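Local coordinates for extracellular solute-binding protein, family 1 (Bifidobacterium longum subsp. infantis, PDB 6FTH) that probably binds human milk oligosaccharides outside the cell and delivers them to an ABC transporter for uptake, at residues A[110-115]-A[349-354]; A[244-249]-A[496-501]; A[30-35]-A[354-359]. All blocks are in the same frame, centred on the assembly; numbering follows the deposited sequence.

Overall arrangement
The chain has the two-lobe fold of type II periplasmic binding proteins. Contacts 1 and 3 lie in one lobe, their centres about 10 Å apart. Both use helix 350-360 and share Leu-354. Contact 3 is core: it sets the helix on strand 29-36 through three buried aliphatic side chains. Contact 1 lies at the start of the same helix and is partly buried, mixing an apolar pair with an exposed lysine and aspartate. Contact 2, also buried, is far off, its centre about 47 Å from that of contact 1. It ties the turn at 244-249 to helix 487-500, with one buried leucine meeting a leucine and a threonine. None has a hydrogen bond between its segments.

Contact 1 of 3, residues A[110-115]-A[349-354]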
loop_
_atom_site.group_PDB
_atom_site.type_symbol
_atom_site.label_atom_id
_atom_site.label_comp_id
_atom_site.label_asym_id
_atom_site.label_seq_id
_atom_site.Cartn_x
_atom_site.Cartn_y
_atom_site.Cartn_z
ATOM N N LEU A 110 3.748 -15.787 -22.929
ATOM C CA LEU A 110 4.949 -15.613 -22.123
ATOM C C LEU A 110 6.229 -15.955 -22.875
ATOM O O LEU A 110 7.294 -15.445 -22.519
ATOM C CB LEU A 110 4.829 -16.394 -20.816
ATOM C CG LEU A 110 3.982 -15.691 -19.747
ATOM C CD1 LEU A 110 3.630 -16.667 -18.632
ATOM C CD2 LEU A 110 4.724 -14.493 -19.183
ATOM N N ASP A 111 6.167 -16.785 -23.916
ATOM C CA ASP A 111 7.404 -17.101 -24.621
ATOM C C ASP A 111 7.924 -15.913 -25.411
ATOM O O ASP A 111 9.117 -15.866 -25.726
ATOM C CB ASP A 111 7.217 -18.325 -25.522
ATOM C CG ASP A 111 7.093 -19.616 -24.733
ATOM O OD1 ASP A 111 7.577 -19.686 -23.570
ATOM O OD2 ASP A 111 6.509 -20.575 -25.287
ATOM N N LYS A 112 7.067 -14.950 -25.731
ATOM C CA LYS A 112 7.512 -13.698 -26.336
ATOM C C LYS A 112 7.950 -12.675 -25.301
ATOM O O LYS A 112 8.359 -11.568 -25.678
ATOM C CB LYS A 112 6.413 -13.104 -27.233
ATOM C CG LYS A 112 6.005 -14.035 -28.373
ATOM C CD LYS A 112 5.094 -13.363 -29.371
ATOM C CE LYS A 112 4.379 -14.398 -30.222
ATOM N NZ LYS A 112 5.271 -15.541 -30.550
ATOM N N MET A 113 7.894 -13.021 -24.015
ATOM C CA MET A 113 8.292 -12.113 -22.937
ATOM C C MET A 113 9.238 -12.811 -21.971
ATOM O O MET A 113 8.936 -12.974 -20.785
ATOM C CB MET A 113 7.054 -11.597 -22.205
ATOM C CG MET A 113 6.126 -10.801 -23.095
ATOM S SD MET A 113 4.688 -10.129 -22.215
ATOM C CE MET A 113 3.769 -11.610 -21.809
ATOM N N PRO A 114 10.406 -13.232 -22.444
ATOM C CA PRO A 114 11.324 -13.960 -21.561
ATOM C C PRO A 114 11.722 -13.190 -20.306
ATOM O O PRO A 114 11.959 -13.806 -19.264
ATOM C CB PRO A 114 12.520 -14.279 -22.477
ATOM C CG PRO A 114 12.378 -13.361 -23.640
ATOM C CD PRO A 114 10.905 -13.155 -23.826
ATOM N N ASN A 115 11.781 -11.850 -20.357
ATOM C CA ASN A 115 12.171 -11.112 -19.159
ATOM C C ASN A 115 11.050 -11.143 -18.124
ATOM O O ASN A 115 11.310 -11.062 -16.920
ATOM C CB ASN A 115 12.530 -9.666 -19.509
ATOM C CG ASN A 115 13.771 -9.561 -20.391
ATOM O OD1 ASN A 115 14.705 -10.348 -20.264
ATOM N ND2 ASN A 115 13.772 -8.599 -21.287
ATOM N N ASN A 349 -0.702 -4.616 -33.763
ATOM C CA ASN A 349 0.662 -5.138 -33.829
ATOM C C ASN A 349 1.032 -5.761 -32.478
ATOM O O ASN A 349 1.821 -5.193 -31.704
ATOM C CB ASN A 349 1.603 -4.008 -34.218
ATOM C CG ASN A 349 1.234 -3.381 -35.556
ATOM O OD1 ASN A 349 1.139 -4.076 -36.569
ATOM N ND2 ASN A 349 1.004 -2.073 -35.559
ATOM N N LYS A 350 0.482 -6.947 -32.206
ATOM C CA LYS A 350 0.675 -7.559 -30.890
ATOM C C LYS A 350 2.109 -8.025 -30.678
ATOM O O LYS A 350 2.594 -8.021 -29.541
ATOM C CB LYS A 350 -0.301 -8.712 -30.683
ATOM C CG LYS A 350 -1.738 -8.257 -30.485
ATOM C CD LYS A 350 -2.662 -9.411 -30.216
ATOM C CE LYS A 350 -4.099 -8.953 -30.206
ATOM N NZ LYS A 350 -5.016 -10.114 -30.146
ATOM N N ASP A 351 2.810 -8.418 -31.743
ATOM C CA ASP A 351 4.211 -8.808 -31.589
ATOM C C ASP A 351 5.058 -7.629 -31.143
ATOM O O ASP A 351 5.908 -7.762 -30.255
ATOM C CB ASP A 351 4.750 -9.366 -32.905
ATOM C CG ASP A 351 4.144 -10.711 -33.256
ATOM O OD1 ASP A 351 3.921 -11.521 -32.333
ATOM O OD2 ASP A 351 3.881 -10.957 -34.453
ATOM N N ALA A 352 4.842 -6.464 -31.750
ATOM C CA ALA A 352 5.555 -5.270 -31.323
ATOM C C ALA A 352 5.203 -4.914 -29.882
ATOM O O ALA A 352 6.073 -4.509 -29.105
ATOM C CB ALA A 352 5.221 -4.104 -32.248
ATOM N N ALA A 353 3.929 -5.062 -29.511
ATOM C CA ALA A 353 3.512 -4.731 -28.149
ATOM C C ALA A 353 4.122 -5.687 -27.124
ATOM O O ALA A 353 4.503 -5.263 -26.023
ATOM C CB ALA A 353 1.989 -4.742 -28.056
ATOM N N LEU A 354 4.191 -6.977 -27.459
ATOM C CA LEU A 354 4.820 -7.964 -26.584
ATOM C C LEU A 354 6.325 -7.755 -26.500
ATOM O O LEU A 354 6.926 -7.958 -25.441
ATOM C CB LEU A 354 4.471 -9.362 -27.077
ATOM C CG LEU A 354 2.988 -9.750 -26.937
ATOM C CD1 LEU A 354 2.666 -11.045 -27.712
ATOM C CD2 LEU A 354 2.587 -9.894 -25.445
#
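Lys-112, Met-113 and Leu-354 all set CG anti to their own carbonyl carbon. In Leu-354 (chi1 -67°) this turns the branched end toward 110-115. The site is in an alpha/beta lobe of the solute-binding fold, where the link between a 3-10 turn and helix 114-122 lies against the start of helix 350-360. Leu-354 splits its methyls between two partners. CD1 is 3.7 Å from CD of Lys-112, and CD2 is 3.9 Å from SD of Met-113. The Met-113 chain is extended to SD and then bends at its last torsion (chi3 -68°), which places CE 4.2 Å from the same CD2. Met-113 and Leu-354 are buried, and Leu-343 and Ala-357 pack beside them. The other end is exposed. There the aliphatic part of Lys-112 runs past the Asp-351 carboxylate, with CE 3.6 Å from OD1. Lys-112 NZ stays 4.6 Å from Asp-351 OD1, so the charges are near but form no salt bridge. Any attraction between them is probably modest. Asn-358, one turn after Leu-354, accepts a hydrogen bond from Asn-115 N. Met-113 also touches the helix backbone: its CG lies 3.8 Å from the carbonyl O of Leu-354.

Contact 2 of 3, residues A[244-249]-A[496-501]; sequences SFLTSD and KQLDSL
Leu-246 and Thr-247 meet Leu-498 through aliphatic groups, with no flat group between them. The nearby ring, Phe-245, is turned elsewhere: it meets the ring of Phe-208 with the planes at about 50° and packs on Leu-217, Ile-222 and Tyr-236. The motif is an ST turn at the end of strand 241-244, packed against the last turns of helix 487-500. In it Ser-244 OG accepts from Leu-246 N at 3.1 Å, with an N-H...O angle of 158°. This holds the backbone of the turn as Leu-246 and Thr-247 point to the helix. Leu-498 CD1, at the extended end of its side chain, does all the touching from the helix side. It is 3.9 Å from Leu-246 CB. The Thr-247 and Leu-498 side chains run antiparallel, each passing alongside the other. Val-473, Val-474 and Leu-503 close round Leu-498 in one apolar patch, and Tyr-494 OH bonds to Leu-246 O. Ser-248 OG, which caps helix 249-263 through Tyr-251 N, also donates to Phe-245 O at 2.8 Å, an acceptor that Ser-248 N uses too. With chi1 59° the Thr-247 CG2 lies anti to the carbonyl carbon and faces the leucine, 4.1 Å from Leu-498 CD1.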
loop_
_atom_site.group_PDB
_atom_site.type_symbol
_atom_site.label_atom_id
_atom_site.label_comp_id
_atom_site.label_asym_id
_atom_site.label_seq_id
_atom_site.Cartn_x
_atom_site.Cartn_y
_atom_site.Cartn_z
ATOM N N SER A 244 -14.478 -11.863 9.626
ATOM C CA SER A 244 -14.481 -10.407 9.625
ATOM C C SER A 244 -14.143 -9.883 11.005
ATOM O O SER A 244 -14.708 -10.323 12.004
ATOM C CB SER A 244 -15.834 -9.836 9.205
ATOM O OG SER A 244 -15.816 -8.400 9.267
ATOM N N PHE A 245 -13.229 -8.916 11.063
ATOM C CA PHE A 245 -12.972 -8.303 12.349
ATOM C C PHE A 245 -13.998 -7.239 12.709
ATOM O O PHE A 245 -13.994 -6.775 13.848
ATOM C CB PHE A 245 -11.535 -7.769 12.475
ATOM C CG PHE A 245 -11.130 -6.721 11.452
ATOM C CD1 PHE A 245 -11.602 -5.413 11.517
ATOM C CD2 PHE A 245 -10.179 -7.031 10.498
ATOM C CE1 PHE A 245 -11.182 -4.464 10.603
ATOM C CE2 PHE A 245 -9.754 -6.085 9.562
ATOM C CZ PHE A 245 -10.240 -4.787 9.635
ATOM N N LEU A 246 -14.899 -6.891 11.792
ATOM C CA LEU A 246 -15.828 -5.794 12.032
ATOM C C LEU A 246 -16.777 -6.091 13.174
ATOM O O LEU A 246 -17.311 -5.155 13.772
ATOM C CB LEU A 246 -16.637 -5.513 10.767
ATOM C CG LEU A 246 -15.840 -5.027 9.563
ATOM C CD1 LEU A 246 -16.763 -4.876 8.353
ATOM C CD2 LEU A 246 -15.135 -3.707 9.846
ATOM N N THR A 247 -17.006 -7.368 13.489
ATOM C CA THR A 247 -17.886 -7.784 14.577
ATOM C C THR A 247 -17.130 -8.532 15.669
ATOM O O THR A 247 -17.739 -9.241 16.482
ATOM C CB THR A 247 -19.041 -8.646 14.038
ATOM O OG1 THR A 247 -18.497 -9.791 13.373
ATOM C CG2 THR A 247 -19.887 -7.865 13.071
ATOM N N SER A 248 -15.810 -8.377 15.720
ATOM C CA SER A 248 -14.992 -9.115 16.669
ATOM C C SER A 248 -14.862 -8.365 17.992
ATOM O O SER A 248 -14.867 -7.134 18.030
ATOM C CB SER A 248 -13.592 -9.353 16.103
ATOM O OG SER A 248 -12.871 -8.145 15.969
ATOM N N ASP A 249 -14.702 -9.125 19.073
ATOM C CA ASP A 249 -14.374 -8.525 20.360
ATOM C C ASP A 249 -13.085 -7.704 20.260
ATOM O O ASP A 249 -12.952 -6.662 20.912
ATOM C CB ASP A 249 -14.239 -9.621 21.412
ATOM C CG ASP A 249 -15.561 -10.331 21.706
ATOM O OD1 ASP A 249 -16.644 -9.697 21.589
ATOM O OD2 ASP A 249 -15.502 -11.529 22.086
ATOM N N LYS A 496 -25.872 -7.145 14.287
ATOM C CA LYS A 496 -27.011 -7.643 13.527
ATOM C C LYS A 496 -27.232 -6.817 12.270
ATOM O O LYS A 496 -27.598 -7.350 11.220
ATOM C CB LYS A 496 -28.250 -7.620 14.415
ATOM C CG LYS A 496 -28.187 -8.588 15.565
ATOM C CD LYS A 496 -29.356 -8.322 16.507
ATOM C CE LYS A 496 -29.767 -9.555 17.273
ATOM N NZ LYS A 496 -28.754 -9.954 18.264
ATOM N N GLN A 497 -27.006 -5.508 12.352
ATOM C CA GLN A 497 -27.170 -4.667 11.178
ATOM C C GLN A 497 -26.195 -5.061 10.071
ATOM O O GLN A 497 -26.575 -5.133 8.897
ATOM C CB GLN A 497 -27.033 -3.175 11.541
ATOM C CG GLN A 497 -27.338 -2.230 10.393
ATOM C CD GLN A 497 -27.347 -0.768 10.805
ATOM O OE1 GLN A 497 -26.920 -0.413 11.899
ATOM N NE2 GLN A 497 -27.851 0.079 9.932
ATOM N N LEU A 498 -24.921 -5.311 10.414
ATOM C CA LEU A 498 -23.959 -5.691 9.378
ATOM C C LEU A 498 -24.337 -7.021 8.742
ATOM O O LEU A 498 -24.218 -7.194 7.524
ATOM C CB LEU A 498 -22.536 -5.762 9.951
ATOM C CG LEU A 498 -21.993 -4.436 10.527
ATOM C CD1 LEU A 498 -20.463 -4.554 10.717
ATOM C CD2 LEU A 498 -22.324 -3.227 9.642
ATOM N N ASP A 499 -24.829 -7.951 9.552
ATOM C CA ASP A 499 -25.315 -9.229 9.022
ATOM C C ASP A 499 -26.465 -9.007 8.048
ATOM O O ASP A 499 -26.503 -9.617 6.974
ATOM C CB ASP A 499 -25.761 -10.133 10.169
ATOM C CG ASP A 499 -24.588 -10.754 10.931
ATOM O OD1 ASP A 499 -23.429 -10.509 10.549
ATOM O OD2 ASP A 499 -24.838 -11.483 11.914
ATOM N N SER A 500 -27.384 -8.093 8.378
ATOM C CA SER A 500 -28.498 -7.791 7.485
ATOM C C SER A 500 -28.037 -7.189 6.166
ATOM O O SER A 500 -28.769 -7.258 5.177
ATOM C CB SER A 500 -29.465 -6.822 8.168
ATOM O OG SER A 500 -29.011 -5.479 8.110
ATOM N N LEU A 501 -26.836 -6.612 6.129
ATOM C CA LEU A 501 -26.246 -6.025 4.942
ATOM C C LEU A 501 -25.328 -6.987 4.194
ATOM O O LEU A 501 -24.691 -6.594 3.213
ATOM C CB LEU A 501 -25.512 -4.722 5.329
ATOM C CG LEU A 501 -26.395 -3.648 5.977
ATOM C CD1 LEU A 501 -25.546 -2.483 6.453
ATOM C CD2 LEU A 501 -27.420 -3.148 4.950
#

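Contact 3 of 3, residues A[30-35]-A[354-359]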
loop_
_atom_site.group_PDB
_atom_site.type_symbol
_atom_site.label_atom_id
_atom_site.label_comp_id
_atom_site.label_asym_id
_atom_site.label_seq_id
_atom_site.Cartn_x
_atom_site.Cartn_y
_atom_site.Cartn_z
ATOM N N VAL A 30 2.233 1.378 -32.147
ATOM C CA VAL A 30 1.666 0.870 -30.904
ATOM C C VAL A 30 1.242 2.089 -30.110
ATOM O O VAL A 30 2.080 2.924 -29.772
ATOM C CB VAL A 30 2.692 0.049 -30.100
ATOM C CG1 VAL A 30 2.074 -0.445 -28.786
ATOM C CG2 VAL A 30 3.225 -1.119 -30.921
ATOM N N SER A 31 -0.050 2.203 -29.825
ATOM C CA SER A 31 -0.517 3.248 -28.925
ATOM C C SER A 31 -0.358 2.774 -27.487
ATOM O O SER A 31 -0.639 1.615 -27.172
ATOM C CB SER A 31 -1.978 3.609 -29.195
ATOM O OG SER A 31 -2.821 2.465 -29.200
ATOM N N VAL A 32 0.139 3.660 -26.632
ATOM C CA VAL A 32 0.445 3.324 -25.243
ATOM C C VAL A 32 -0.165 4.379 -24.327
ATOM O O VAL A 32 0.308 5.520 -24.277
ATOM C CB VAL A 32 1.952 3.198 -24.994
ATOM C CG1 VAL A 32 2.193 2.745 -23.561
ATOM C CG2 VAL A 32 2.586 2.228 -25.962
ATOM N N LEU A 33 -1.202 3.994 -23.588
ATOM C CA LEU A 33 -1.729 4.848 -22.535
ATOM C C LEU A 33 -0.901 4.631 -21.277
ATOM O O LEU A 33 -0.689 3.483 -20.858
ATOM C CB LEU A 33 -3.193 4.506 -22.251
ATOM C CG LEU A 33 -3.785 5.147 -20.989
ATOM C CD1 LEU A 33 -3.903 6.645 -21.135
ATOM C CD2 LEU A 33 -5.160 4.521 -20.682
ATOM N N VAL A 34 -0.430 5.722 -20.680
ATOM C CA VAL A 34 0.306 5.656 -19.420
ATOM C C VAL A 34 -0.375 6.574 -18.422
ATOM O O VAL A 34 -0.459 7.786 -18.644
ATOM C CB VAL A 34 1.781 6.059 -19.568
ATOM C CG1 VAL A 34 2.531 5.806 -18.251
ATOM C CG2 VAL A 34 2.441 5.362 -20.745
ATOM N N VAL A 35 -0.852 5.998 -17.332
ATOM C CA VAL A 35 -1.381 6.749 -16.203
ATOM C C VAL A 35 -0.177 7.132 -15.353
ATOM O O VAL A 35 0.601 6.261 -14.938
ATOM C CB VAL A 35 -2.394 5.912 -15.406
ATOM C CG1 VAL A 35 -2.979 6.707 -14.263
ATOM C CG2 VAL A 35 -3.500 5.370 -16.327
ATOM N N LEU A 354 4.191 -6.977 -27.459
ATOM C CA LEU A 354 4.820 -7.964 -26.584
ATOM C C LEU A 354 6.325 -7.755 -26.500
ATOM O O LEU A 354 6.926 -7.958 -25.441
ATOM C CB LEU A 354 4.471 -9.362 -27.077
ATOM C CG LEU A 354 2.988 -9.750 -26.937
ATOM C CD1 LEU A 354 2.666 -11.045 -27.712
ATOM C CD2 LEU A 354 2.587 -9.894 -25.445
ATOM N N LYS A 355 6.954 -7.326 -27.597
ATOM C CA LYS A 355 8.363 -6.962 -27.530
ATOM C C LYS A 355 8.562 -5.762 -26.614
ATOM O O LYS A 355 9.525 -5.715 -25.835
ATOM C CB LYS A 355 8.897 -6.662 -28.932
ATOM C CG LYS A 355 10.293 -6.078 -28.891
ATOM C CD LYS A 355 11.113 -6.378 -30.140
ATOM C CE LYS A 355 10.532 -5.755 -31.350
ATOM N NZ LYS A 355 11.585 -5.646 -32.437
ATOM N N LEU A 356 7.649 -4.790 -26.683
ATOM C CA LEU A 356 7.694 -3.648 -25.770
ATOM C C LEU A 356 7.584 -4.083 -24.304
ATOM O O LEU A 356 8.326 -3.587 -23.440
ATOM C CB LEU A 356 6.578 -2.659 -26.124
ATOM C CG LEU A 356 6.389 -1.454 -25.212
ATOM C CD1 LEU A 356 7.626 -0.568 -25.257
ATOM C CD2 LEU A 356 5.157 -0.659 -25.627
ATOM N N ALA A 357 6.655 -4.990 -23.997
ATOM C CA ALA A 357 6.577 -5.536 -22.642
ATOM C C ALA A 357 7.894 -6.179 -22.240
ATOM O O ALA A 357 8.412 -5.953 -21.138
ATOM C CB ALA A 357 5.462 -6.577 -22.561
ATOM N N ASN A 358 8.434 -7.017 -23.113
ATOM C CA ASN A 358 9.658 -7.712 -22.766
ATOM C C ASN A 358 10.760 -6.718 -22.439
ATOM O O ASN A 358 11.527 -6.921 -21.495
ATOM C CB ASN A 358 10.079 -8.635 -23.910
ATOM C CG ASN A 358 11.205 -9.529 -23.507
ATOM O OD1 ASN A 358 11.125 -10.208 -22.485
ATOM N ND2 ASN A 358 12.312 -9.477 -24.254
ATOM N N LEU A 359 10.846 -5.630 -23.209
ATOM C CA LEU A 359 11.897 -4.643 -22.991
ATOM C C LEU A 359 11.659 -3.831 -21.716
ATOM O O LEU A 359 12.606 -3.557 -20.965
ATOM C CB LEU A 359 12.025 -3.732 -24.208
ATOM C CG LEU A 359 12.537 -4.425 -25.476
ATOM C CD1 LEU A 359 12.489 -3.467 -26.645
ATOM C CD2 LEU A 359 13.968 -4.941 -25.264
#
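Val-32 and Leu-356 meet tip to tip, and this is the tight part of the contact. Val-32 CG2 lies 3.9 Å from Leu-356 CD2. The leucine reaches out from its helix because CG is anti to the backbone N (chi1 175°) and CD2 is anti to CA. One methyl therefore carries the whole contact on the helix side. Val-30, two residues earlier on the same face of the strand, fits more loosely: its CG1 is 4.4 Å from the same Leu-356 CD2. All three side chains are buried. The arrangement is a helix laid on the face of a mixed sheet, the core of an alpha/beta lobe of the solute-binding fold. Strand 29-36 is an inner strand, hydrogen-bonded to 59-66 and 86-88, whose Ile-60, Trp-62 and Val-86 pack beside the valines. Leu-52 of helix 47-56 packs on both Leu-356 and Leu-359, and Cys-56 on Leu-356, so the contact also joins two helices that cover the sheet.

The rest of helix 350-360 is more open. Leu-359 sits beside Leu-356 toward helix 47-56 and is partly exposed. Leu-356 is buried against the sheet, while Lys-355 on its flank is exposed and Asn-358, the outward residue, is partly exposed. Between the two segments there are only methyl contacts. With no hydrogen bond or charge across the contact, helix and strand are held here by the shape and burial of aliphatic groups.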